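Local coordinates for protein peptide methionine sulfoxide reductase MsrA (Treponema denticola ATCC 35405, PDB 5FA9) that probably reduces methionine sulfoxide in oxidised proteins back to methionine, as a bifunctional fusion of an MsrA and an MsrB part, at residues B[65-70]-B[238-243]. The protein carries 2 engineered substitutions. Numbering follows the deposited sequence.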
loop_
_atom_site.group_PDB
_atom_site.type_symbol
_atom_site.label_atom_id
_atom_site.label_comp_id
_atom_site.label_asym_id
_atom_site.label_seq_id
_atom_site.Cartn_x
_atom_site.Cartn_y
_atom_site.Cartn_z
ATOM N N LEU B 65 6.726 -9.423 -6.303
ATOM C CA LEU B 65 6.262 -9.103 -7.648
ATOM C C LEU B 65 6.565 -10.254 -8.602
ATOM O O LEU B 65 5.803 -10.524 -9.531
ATOM C CB LEU B 65 6.912 -7.811 -8.149
ATOM C CG LEU B 65 6.532 -7.347 -9.556
ATOM C CD1 LEU B 65 5.029 -7.139 -9.669
ATOM C CD2 LEU B 65 7.284 -6.077 -9.926
ATOM N N GLN B 66 7.684 -10.929 -8.358
ATOM C CA GLN B 66 8.104 -12.061 -9.176
ATOM C C GLN B 66 7.074 -13.187 -9.142
ATOM O O GLN B 66 6.724 -13.748 -10.181
ATOM C CB GLN B 66 9.468 -12.583 -8.714
ATOM C CG GLN B 66 10.659 -11.744 -9.175
ATOM C CD GLN B 66 10.601 -10.311 -8.679
ATOM O OE1 GLN B 66 10.332 -10.057 -7.504
ATOM N NE2 GLN B 66 10.850 -9.363 -9.576
ATOM N N GLU B 67 6.590 -13.516 -7.947
ATOM C CA GLU B 67 5.589 -14.566 -7.803
ATOM C C GLU B 67 4.259 -14.147 -8.423
ATOM O O GLU B 67 3.589 -14.949 -9.071
ATOM C CB GLU B 67 5.389 -14.935 -6.331
ATOM C CG GLU B 67 4.311 -15.990 -6.111
ATOM C CD GLU B 67 4.218 -16.457 -4.672
ATOM O OE1 GLU B 67 3.261 -17.193 -4.349
ATOM O OE2 GLU B 67 5.099 -16.094 -3.866
ATOM N N LEU B 68 3.882 -12.887 -8.221
ATOM C CA LEU B 68 2.636 -12.362 -8.774
ATOM C C LEU B 68 2.624 -12.427 -10.297
ATOM O O LEU B 68 1.611 -12.771 -10.905
ATOM C CB LEU B 68 2.408 -10.922 -8.314
ATOM C CG LEU B 68 1.976 -10.729 -6.861
ATOM C CD1 LEU B 68 1.703 -9.262 -6.588
ATOM C CD2 LEU B 68 0.747 -11.569 -6.549
ATOM N N LEU B 69 3.755 -12.096 -10.910
ATOM C CA LEU B 69 3.874 -12.162 -12.360
ATOM C C LEU B 69 3.937 -13.615 -12.817
ATOM O O LEU B 69 3.514 -13.945 -13.925
ATOM C CB LEU B 69 5.105 -11.391 -12.838
ATOM C CG LEU B 69 5.031 -9.874 -12.657
ATOM C CD1 LEU B 69 6.281 -9.199 -13.198
ATOM C CD2 LEU B 69 3.782 -9.317 -13.325
ATOM N N ALA B 70 4.468 -14.478 -11.957
ATOM C CA ALA B 70 4.502 -15.908 -12.236
ATOM C C ALA B 70 3.083 -16.470 -12.263
ATOM O O ALA B 70 2.734 -17.251 -13.149
ATOM C CB ALA B 70 5.349 -16.638 -11.204
ATOM N N ALA B 238 9.964 -15.796 2.543
ATOM C CA ALA B 238 10.104 -17.045 1.809
ATOM C C ALA B 238 10.218 -16.750 0.318
ATOM O O ALA B 238 9.831 -15.672 -0.136
ATOM C CB ALA B 238 8.927 -17.964 2.085
ATOM N N ILE B 239 10.756 -17.698 -0.442
ATOM C CA ILE B 239 10.938 -17.495 -1.874
ATOM C C ILE B 239 9.581 -17.457 -2.581
ATOM O O ILE B 239 9.397 -16.714 -3.547
ATOM C CB ILE B 239 11.848 -18.588 -2.494
ATOM C CG1 ILE B 239 12.221 -18.228 -3.934
ATOM C CG2 ILE B 239 11.200 -19.968 -2.421
ATOM C CD1 ILE B 239 13.283 -19.126 -4.531
ATOM N N THR B 240 8.633 -18.248 -2.083
ATOM C CA THR B 240 7.258 -18.233 -2.574
ATOM C C THR B 240 6.284 -18.349 -1.405
ATOM O O THR B 240 6.688 -18.630 -0.278
ATOM C CB THR B 240 6.973 -19.382 -3.574
ATOM O OG1 THR B 240 7.122 -20.644 -2.911
ATOM C CG2 THR B 240 7.914 -19.322 -4.771
ATOM N N THR B 241 5.002 -18.134 -1.680
ATOM C CA THR B 241 3.968 -18.270 -0.661
ATOM C C THR B 241 3.603 -19.735 -0.440
ATOM O O THR B 241 2.840 -20.066 0.467
ATOM C CB THR B 241 2.695 -17.490 -1.038
ATOM O OG1 THR B 241 2.180 -17.983 -2.282
ATOM C CG2 THR B 241 2.998 -16.006 -1.173
ATOM N N GLN B 242 4.156 -20.607 -1.275
ATOM C CA GLN B 242 3.827 -22.027 -1.246
ATOM C C GLN B 242 4.945 -22.864 -0.633
ATOM O O GLN B 242 4.914 -24.093 -0.691
ATOM C CB GLN B 242 3.528 -22.521 -2.662
ATOM C CG GLN B 242 2.565 -21.635 -3.433
ATOM C CD GLN B 242 2.199 -22.215 -4.783
ATOM O OE1 GLN B 242 2.884 -23.097 -5.299
ATOM N NE2 GLN B 242 1.113 -21.718 -5.365
ATOM N N ALA B 243 5.932 -22.194 -0.048
ATOM C CA ALA B 243 7.116 -22.874 0.463
ATOM C C ALA B 243 6.985 -23.276 1.928
ATOM O O ALA B 243 7.413 -24.362 2.319
ATOM C CB ALA B 243 8.343 -21.995 0.272
HETATM O O HOH W 1 6.891 -14.445 -3.004
#
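Glu67 reaches from helix 65-74 to the loop 238-243 and meets Thr241 with both carboxylate oxygens. Glu67 OE2 accepts a hydrogen bond from the backbone N of Thr241 at 3.0 Å, on its syn side and 21° out of the carboxylate plane. The same N makes a weak second bond to Glu67 OE1. OG1 of Thr241 donates to Glu67 OE1; the 2.5 Å between them is very short, and the exact length is doubtful. The bond from N to OE2, with these two beside it, probably limits the rotation of the carboxylate. Glu67 reaches the loop because its chain is extended, with CG anti to the backbone N (chi1 178°). Beside these bonds, Thr240 CA lies 3.3 Å from Glu67 OE2. A water donates to Glu67 OE2 at 2.6 Å and weakly to the backbone O of Ile239. One helical turn on, His71 NE2 bonds Glu67 OE1 and helps to hold the buried carboxylate. Tyr310 of helix 308-311 touches Glu67, Ile239 and Thr240. Thr241 is the second residue of a type I beta turn, Thr240 to Ala243, that leads into strand 244-249. The arrangement is a buried carboxylate bridging the two fused parts, from helix 65-74 of the MsrA part to a SelR (MsrB) loop.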